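Local structure of ribose-phosphate pyrophosphokinase (Sulfolobus solfataricus, 4TWB) at residues Tyr145-Ala149 with Lys174-Ile179; Phe160-Arg166 with Ala181-Ile186; Ile225-Arg230 with Arg256-Val262. The protein catalyses the transfer of a pyrophosphoryl group from ATP to the 1-hydroxyl of ribose 5-phosphate, making phosphoribosyl diphosphate (PRPP). One frame throughout, in Å; residues are numbered along the deposited sequence.

How the interactions relate
Interactions 1 and 3 each pair two helices, on opposite faces of the parallel sheet whose edge is built by interaction 2. All three are partly buried. Backbone hydrogen bonds carry interaction 2, whereas interaction 1 combines apolar packing with one exposed histidine-carboxylate bond, and interaction 3 has no hydrogen bond between its segments. Interactions 1 and 2 share the unit of strand 159-163, helix 169-178 and strand 183-185; Ile175 and Ala176 of that helix rest on Ile161. On the other face Pro164 and Ile186 pack against Ile225 and Ala228, joining interaction 2 to interaction 3, while interactions 1 and 3 do not touch.

Interaction 1: Tyr145-Ala149 with Lys174-Ile179; sequences YHQIA and KIAEEI
His146 ND1 donates a hydrogen bond to Glu178 OE2, with 2.6 Å between the two atoms. It is nearly straight, 167° at the hydrogen. The oxygen lies in the plane of the imidazole, at its edge, but the N-H arrives from above the carboxylate plane, and ring and carboxylate are turned obliquely against each other. Glu178 spans the gap with CG anti to its backbone N (chi1 173°) and the chain extended beyond, which carries the carboxylate across to helix 145-155. The other oxygen, Glu178 OE1, lies over the start of that helix, 3.5 Å from His146 CA. Both residues are exposed, and the carboxylate would be expected to favour a protonated imidazole.

Deeper in, the contact turns apolar. Ile175 lies across Tyr145 at about a right angle, its CG1 3.8 Å from Tyr145 CB. Beyond it, Ile175 CD1 reaches Ile148 CG2, also at 3.8 Å. Ala149 is small enough to let the backbones come close, and its CB sits 4.0 Å from Ile175 O. Toward the outer end of the tyrosine, the aliphatic part of Lys174 slants past the ring, with Lys174 CD 3.9 Å from Tyr145 CE2. Ile179 closes the far end, placing CD1 against Ala149 O.

Ile175 also touches Ile161 of strand 159-163 and Ile152 of helix 145-155, so it fills the seam between two helices and the sheet beneath. The short helix segments cross at -56° with their axes 8.9 Å apart. Such neighbouring helices layered on one face of a parallel sheet are characteristic of the alpha/beta phosphoribosyltransferase fold.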
# COMPACT_ATOMS: atom_id res chain seq x y z
N TYR A 145 17.69 15.24 -18.52
CA TYR A 145 18.43 14.92 -19.74
C TYR A 145 19.87 15.42 -19.73
O TYR A 145 20.77 14.68 -20.10
CB TYR A 145 17.67 15.38 -20.98
CG TYR A 145 16.29 14.74 -21.11
CD1 TYR A 145 15.97 13.58 -20.42
CD2 TYR A 145 15.32 15.29 -21.94
CE1 TYR A 145 14.73 12.99 -20.54
CE2 TYR A 145 14.07 14.70 -22.06
CZ TYR A 145 13.78 13.55 -21.36
OH TYR A 145 12.54 12.97 -21.48
N HIS A 146 20.10 16.64 -19.27
CA HIS A 146 21.46 17.17 -19.25
C HIS A 146 22.39 16.33 -18.39
O HIS A 146 23.56 16.13 -18.75
CB HIS A 146 21.51 18.65 -18.82
CG HIS A 146 22.89 19.13 -18.47
ND1 HIS A 146 23.73 19.74 -19.39
CD2 HIS A 146 23.58 19.09 -17.30
CE1 HIS A 146 24.87 20.05 -18.80
NE2 HIS A 146 24.80 19.68 -17.53
N GLN A 147 21.90 15.80 -17.28
CA GLN A 147 22.79 15.03 -16.42
C GLN A 147 23.14 13.68 -17.03
O GLN A 147 24.23 13.15 -16.83
CB GLN A 147 22.18 14.83 -15.04
CG GLN A 147 21.98 16.08 -14.25
CD GLN A 147 21.74 15.79 -12.79
OE1 GLN A 147 20.65 16.02 -12.27
NE2 GLN A 147 22.75 15.25 -12.12
N ILE A 148 22.20 13.11 -17.78
CA ILE A 148 22.45 11.88 -18.50
C ILE A 148 23.41 12.11 -19.66
O ILE A 148 24.33 11.34 -19.88
CB ILE A 148 21.14 11.27 -19.00
CG1 ILE A 148 20.33 10.75 -17.81
CG2 ILE A 148 21.41 10.13 -19.98
CD1 ILE A 148 18.93 10.37 -18.18
N ALA A 149 23.18 13.19 -20.40
CA ALA A 149 24.10 13.59 -21.45
C ALA A 149 25.52 13.73 -20.88
O ALA A 149 26.44 13.06 -21.34
CB ALA A 149 23.64 14.87 -22.12
N LYS A 174 16.63 14.59 -27.59
CA LYS A 174 17.03 15.68 -26.71
C LYS A 174 18.36 15.41 -25.99
O LYS A 174 19.10 16.34 -25.68
CB LYS A 174 15.92 16.02 -25.70
CG LYS A 174 14.63 16.58 -26.32
CD LYS A 174 13.64 17.00 -25.24
CE LYS A 174 12.28 17.36 -25.80
NZ LYS A 174 11.58 16.17 -26.37
N ILE A 175 18.66 14.15 -25.72
CA ILE A 175 19.90 13.79 -25.04
C ILE A 175 21.05 13.82 -26.04
O ILE A 175 22.10 14.38 -25.77
CB ILE A 175 19.81 12.41 -24.34
CG1 ILE A 175 19.01 12.51 -23.04
CG2 ILE A 175 21.18 11.87 -24.02
CD1 ILE A 175 18.68 11.17 -22.40
N ALA A 176 20.83 13.21 -27.21
CA ALA A 176 21.85 13.17 -28.25
C ALA A 176 22.19 14.55 -28.80
O ALA A 176 23.34 14.83 -29.06
CB ALA A 176 21.43 12.23 -29.39
N GLU A 177 21.18 15.40 -28.99
CA GLU A 177 21.42 16.72 -29.57
C GLU A 177 22.29 17.58 -28.66
O GLU A 177 23.09 18.37 -29.13
CB GLU A 177 20.12 17.44 -29.94
CG GLU A 177 19.47 16.85 -31.19
CD GLU A 177 18.26 17.63 -31.65
OE1 GLU A 177 17.61 18.31 -30.82
OE2 GLU A 177 17.95 17.56 -32.86
N GLU A 178 22.15 17.39 -27.35
CA GLU A 178 22.93 18.19 -26.41
C GLU A 178 24.40 17.78 -26.39
O GLU A 178 25.28 18.52 -25.93
CB GLU A 178 22.34 18.09 -25.01
CG GLU A 178 23.19 18.77 -23.96
CD GLU A 178 22.46 19.06 -22.68
OE1 GLU A 178 21.35 18.50 -22.48
OE2 GLU A 178 23.00 19.85 -21.89
N ILE A 179 24.66 16.59 -26.89
CA ILE A 179 26.00 16.03 -26.83
C ILE A 179 26.51 15.88 -28.27
O ILE A 179 27.59 15.32 -28.52
CB ILE A 179 25.94 14.70 -26.03
CG1 ILE A 179 27.27 14.39 -25.37
CG2 ILE A 179 25.44 13.51 -26.90
CD1 ILE A 179 27.43 12.91 -25.08

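Interaction 2: Phe160-Arg166 with Ala181-Ile186; sequences FILAPDR and APYSYI
Phe160 lays one face of its ring over the Pro182-Tyr183 backbone, with Pro182 O and Tyr183 CA both beneath the rim. Phe160 CD1 meets the proline ring at Pro182 CB, 3.5 Å away, while at the ring's edge CZ comes to 3.6 Å from Ser184 CB. The placement follows from chi1 of -176°, which sets CG anti to the backbone N and swings the ring across toward the neighbouring strand. An alanine here would remove the ring and would probably leave Pro182 and Ser184 without their apolar cover at the start of the strand pair.

The backbones form a parallel ladder. Ile161 N bonds to Pro182 O and Ser184 N returns to Ile161 O; Ala163 N then donates to Ser184 O at 2.9 Å, and Ile186 N reaches Ala163 O at 3.0 Å. On the face holding Leu162 and Ser184, Leu162 CD2 packs against Ile186 CG1 at 3.9 Å. On the reverse face Ala163 CB meets Tyr185 CB.

Past the strand, the extended Arg166 side chain brings NH1 to Tyr185 OH at 2.7 Å. This hydrogen bond is weak, bent to 115° at the hydrogen, although the hydroxyl lies at the guanidinium's edge; the guanidinium and the tyrosine ring stand almost perpendicular.

Asp165, a predicted magnesium ligand, sits in the loop just past the strand, after Pro164, and near Thr224 of the ribose 5-phosphate site. Strands 159-163 and 183-185, linked by helix 169-178, make a beta-alpha-beta crossover at the edge of the phosphoribosyltransferase sheet.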
# COMPACT_ATOMS: atom_id res chain seq x y z
N PHE A 160 26.59 6.55 -30.00
CA PHE A 160 25.39 6.59 -30.81
C PHE A 160 24.20 6.34 -29.87
O PHE A 160 24.22 5.43 -29.05
CB PHE A 160 25.43 5.54 -31.92
CG PHE A 160 24.25 5.59 -32.84
CD1 PHE A 160 24.33 6.25 -34.06
CD2 PHE A 160 23.06 4.99 -32.49
CE1 PHE A 160 23.25 6.30 -34.90
CE2 PHE A 160 21.97 5.04 -33.33
CZ PHE A 160 22.07 5.70 -34.54
N ILE A 161 23.17 7.16 -29.96
CA ILE A 161 22.07 7.05 -29.02
C ILE A 161 20.82 6.44 -29.65
O ILE A 161 20.22 7.01 -30.56
CB ILE A 161 21.77 8.39 -28.36
CG1 ILE A 161 22.83 8.63 -27.28
CG2 ILE A 161 20.39 8.41 -27.76
CD1 ILE A 161 23.11 10.08 -27.04
N LEU A 162 20.46 5.26 -29.16
CA LEU A 162 19.42 4.43 -29.76
C LEU A 162 18.21 4.33 -28.84
O LEU A 162 18.34 3.93 -27.68
CB LEU A 162 19.96 3.02 -30.01
CG LEU A 162 19.42 2.20 -31.18
CD1 LEU A 162 19.40 0.75 -30.77
CD2 LEU A 162 18.04 2.66 -31.58
N ALA A 163 17.04 4.69 -29.36
CA ALA A 163 15.78 4.58 -28.63
C ALA A 163 15.03 3.31 -29.04
O ALA A 163 14.81 3.08 -30.22
CB ALA A 163 14.93 5.81 -28.91
N PRO A 164 14.63 2.48 -28.06
CA PRO A 164 14.06 1.16 -28.30
C PRO A 164 12.74 1.17 -29.08
O PRO A 164 12.42 0.18 -29.72
CB PRO A 164 13.83 0.61 -26.89
CG PRO A 164 14.77 1.37 -26.04
CD PRO A 164 14.81 2.74 -26.63
N ASP A 165 12.01 2.28 -29.01
CA ASP A 165 10.75 2.41 -29.75
C ASP A 165 10.49 3.88 -30.05
O ASP A 165 11.25 4.74 -29.60
CB ASP A 165 9.56 1.79 -28.99
CG ASP A 165 9.54 2.14 -27.49
OD1 ASP A 165 9.46 3.34 -27.16
OD2 ASP A 165 9.57 1.21 -26.66
N ARG A 166 9.44 4.19 -30.80
CA ARG A 166 9.16 5.59 -31.09
C ARG A 166 8.82 6.37 -29.82
O ARG A 166 8.96 7.59 -29.76
CB ARG A 166 8.07 5.75 -32.15
CG ARG A 166 7.92 7.19 -32.63
CD ARG A 166 7.26 7.30 -33.99
NE ARG A 166 7.37 8.65 -34.54
CZ ARG A 166 8.23 9.01 -35.49
NH1 ARG A 166 9.06 8.12 -36.02
NH2 ARG A 166 8.26 10.27 -35.91
N ALA A 181 25.65 13.96 -30.64
CA ALA A 181 25.80 12.59 -31.10
C ALA A 181 24.69 12.25 -32.09
O ALA A 181 23.67 12.94 -32.17
CB ALA A 181 25.77 11.67 -29.93
N PRO A 182 24.90 11.18 -32.88
CA PRO A 182 23.88 10.68 -33.81
C PRO A 182 22.85 9.89 -33.02
O PRO A 182 23.19 9.32 -31.98
CB PRO A 182 24.67 9.72 -34.71
CG PRO A 182 26.11 9.85 -34.31
CD PRO A 182 26.13 10.39 -32.94
N TYR A 183 21.61 9.85 -33.50
CA TYR A 183 20.56 9.14 -32.79
C TYR A 183 19.60 8.48 -33.77
O TYR A 183 19.42 8.96 -34.89
CB TYR A 183 19.79 10.09 -31.86
CG TYR A 183 18.99 11.14 -32.60
CD1 TYR A 183 17.68 10.89 -32.97
CD2 TYR A 183 19.54 12.37 -32.93
CE1 TYR A 183 16.93 11.82 -33.66
CE2 TYR A 183 18.80 13.32 -33.61
CZ TYR A 183 17.49 13.04 -33.98
OH TYR A 183 16.74 13.97 -34.67
N SER A 184 19.00 7.39 -33.35
CA SER A 184 17.95 6.76 -34.14
C SER A 184 17.02 5.94 -33.25
O SER A 184 17.26 5.80 -32.05
CB SER A 184 18.53 5.90 -35.25
OG SER A 184 17.53 5.54 -36.19
N TYR A 185 15.97 5.40 -33.84
CA TYR A 185 15.04 4.58 -33.10
C TYR A 185 14.70 3.30 -33.86
O TYR A 185 14.72 3.28 -35.09
CB TYR A 185 13.79 5.37 -32.76
CG TYR A 185 12.80 5.47 -33.89
CD1 TYR A 185 12.91 6.46 -34.85
CD2 TYR A 185 11.74 4.57 -33.99
CE1 TYR A 185 12.00 6.56 -35.88
CE2 TYR A 185 10.83 4.66 -35.02
CZ TYR A 185 10.96 5.66 -35.96
OH TYR A 185 10.04 5.75 -36.99
N ILE A 186 14.40 2.24 -33.11
CA ILE A 186 13.95 0.98 -33.69
C ILE A 186 12.47 1.05 -34.02
O ILE A 186 11.67 1.58 -33.26
CB ILE A 186 14.24 -0.17 -32.74
CG1 ILE A 186 15.75 -0.36 -32.59
CG2 ILE A 186 13.60 -1.45 -33.24
CD1 ILE A 186 16.12 -1.33 -31.49

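Interaction 3: Ile225-Arg230 with Arg256-Val262; sequences IVQATR and RLREVGV
Thr229 packs its CB 4.0 Å from Val260 CG1, where helix 223-233 meets the Schellman motif that ends helix 253-259. One step out, its methyl touches the same valine twice, at the CG1 methyl and at the backbone carbonyl, with Thr229 CG2 3.5 Å from Val260 O. The hydroxyl branch turns to Val262: OG1 lies 3.3 Å from Val262 CG2, and its hydrogen goes to Ile225 O one turn back. With chi1 at -64°, OG1 stands beside the backbone N and so can reach that carbonyl.

Gly261 makes the Schellman turn with positive phi; its N bonds to Arg258 O, and Val262 N to Leu257 O. The turn brings Val262 toward strand 239-244, where its side chain packs beside that of Thr229.

Leu257 CD2 wedges between Ile225 CG2 and Val226 CG2, 3.5 Å from the latter, while Val226 CG1 meets Val260 CG2. At the exposed side, the Arg230 guanidinium covers Val260 CG1 with one face. Ile225 O is gripped by two donors of one residue, Thr229 N at 2.9 Å and Thr229 OG1 at 2.8 Å, reaching it from opposite faces of its carbonyl plane.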
# COMPACT_ATOMS: atom_id res chain seq x y z
N ILE A 225 15.00 -3.73 -23.90
CA ILE A 225 16.42 -3.41 -24.01
C ILE A 225 17.21 -4.58 -24.59
O ILE A 225 18.20 -4.37 -25.29
CB ILE A 225 16.99 -3.03 -22.62
CG1 ILE A 225 16.27 -1.79 -22.07
CG2 ILE A 225 18.50 -2.80 -22.69
CD1 ILE A 225 16.40 -0.55 -22.93
N VAL A 226 16.76 -5.80 -24.31
CA VAL A 226 17.44 -6.98 -24.84
C VAL A 226 17.21 -7.15 -26.33
O VAL A 226 18.14 -7.40 -27.08
CB VAL A 226 17.03 -8.27 -24.10
CG1 VAL A 226 17.37 -9.48 -24.94
CG2 VAL A 226 17.71 -8.35 -22.75
N GLN A 227 15.96 -7.03 -26.77
CA GLN A 227 15.67 -7.08 -28.20
C GLN A 227 16.40 -5.98 -28.95
O GLN A 227 16.81 -6.18 -30.09
CB GLN A 227 14.17 -6.97 -28.46
CG GLN A 227 13.39 -8.21 -28.07
CD GLN A 227 12.00 -8.24 -28.69
OE1 GLN A 227 11.70 -7.46 -29.60
NE2 GLN A 227 11.15 -9.13 -28.19
N ALA A 228 16.57 -4.83 -28.32
CA ALA A 228 17.27 -3.72 -28.94
C ALA A 228 18.78 -3.93 -28.98
O ALA A 228 19.45 -3.48 -29.89
CB ALA A 228 16.94 -2.42 -28.25
N THR A 229 19.33 -4.63 -27.98
CA THR A 229 20.75 -4.95 -27.97
C THR A 229 21.14 -5.89 -29.12
O THR A 229 22.26 -5.85 -29.60
CB THR A 229 21.19 -5.52 -26.61
OG1 THR A 229 21.02 -4.52 -25.60
CG2 THR A 229 22.64 -5.93 -26.64
N ARG A 230 20.20 -6.73 -29.56
CA ARG A 230 20.42 -7.61 -30.70
C ARG A 230 20.64 -6.80 -31.96
O ARG A 230 21.72 -6.83 -32.54
CB ARG A 230 19.22 -8.52 -30.94
CG ARG A 230 18.73 -9.28 -29.74
CD ARG A 230 19.64 -10.42 -29.37
NE ARG A 230 18.96 -11.29 -28.41
CZ ARG A 230 19.50 -12.35 -27.85
NH1 ARG A 230 20.75 -12.71 -28.13
NH2 ARG A 230 18.79 -13.06 -26.98
N ARG A 256 20.13 -11.08 -17.20
CA ARG A 256 19.56 -11.25 -18.53
C ARG A 256 20.20 -10.27 -19.52
O ARG A 256 20.28 -10.55 -20.72
CB ARG A 256 18.04 -11.06 -18.50
CG ARG A 256 17.29 -11.44 -19.78
CD ARG A 256 15.77 -11.26 -19.61
NE ARG A 256 15.22 -12.12 -18.55
CZ ARG A 256 14.67 -11.68 -17.42
NH1 ARG A 256 14.57 -10.38 -17.17
NH2 ARG A 256 14.22 -12.55 -16.53
N LEU A 257 20.67 -9.13 -19.01
CA LEU A 257 21.31 -8.11 -19.84
C LEU A 257 22.80 -8.38 -20.08
O LEU A 257 23.28 -8.26 -21.20
CB LEU A 257 21.11 -6.71 -19.25
CG LEU A 257 19.71 -6.11 -19.42
CD1 LEU A 257 19.60 -4.78 -18.71
CD2 LEU A 257 19.34 -5.94 -20.88
N ARG A 258 23.52 -8.72 -19.02
CA ARG A 258 24.93 -9.08 -19.13
C ARG A 258 25.12 -10.20 -20.16
O ARG A 258 26.10 -10.21 -20.91
CB ARG A 258 25.50 -9.50 -17.77
CG ARG A 258 26.91 -10.07 -17.81
CD ARG A 258 27.48 -10.25 -16.40
NE ARG A 258 27.58 -8.98 -15.67
CZ ARG A 258 26.91 -8.70 -14.55
NH1 ARG A 258 26.09 -9.60 -14.01
NH2 ARG A 258 27.07 -7.52 -13.97
N GLU A 259 24.17 -11.13 -20.19
CA GLU A 259 24.22 -12.27 -21.09
C GLU A 259 24.16 -11.88 -22.57
O GLU A 259 24.80 -12.50 -23.41
CB GLU A 259 23.12 -13.28 -20.76
CG GLU A 259 23.43 -14.22 -19.58
CD GLU A 259 22.20 -14.97 -19.06
OE1 GLU A 259 22.26 -15.49 -17.92
OE2 GLU A 259 21.17 -15.02 -19.78
N VAL A 260 23.37 -10.85 -22.88
CA VAL A 260 23.26 -10.35 -24.25
C VAL A 260 24.35 -9.31 -24.53
O VAL A 260 24.39 -8.72 -25.61
CB VAL A 260 21.87 -9.76 -24.52
CG1 VAL A 260 21.71 -9.39 -25.98
CG2 VAL A 260 20.80 -10.75 -24.14
N GLY A 261 25.22 -9.10 -23.55
CA GLY A 261 26.39 -8.27 -23.73
C GLY A 261 26.25 -6.79 -23.44
O GLY A 261 27.00 -5.98 -23.99
N VAL A 262 25.31 -6.41 -22.59
CA VAL A 262 25.24 -5.03 -22.15
C VAL A 262 26.30 -4.84 -21.06
O VAL A 262 26.19 -5.36 -19.95
CB VAL A 262 23.84 -4.63 -21.68
CG1 VAL A 262 23.89 -3.27 -21.02
CG2 VAL A 262 22.88 -4.62 -22.85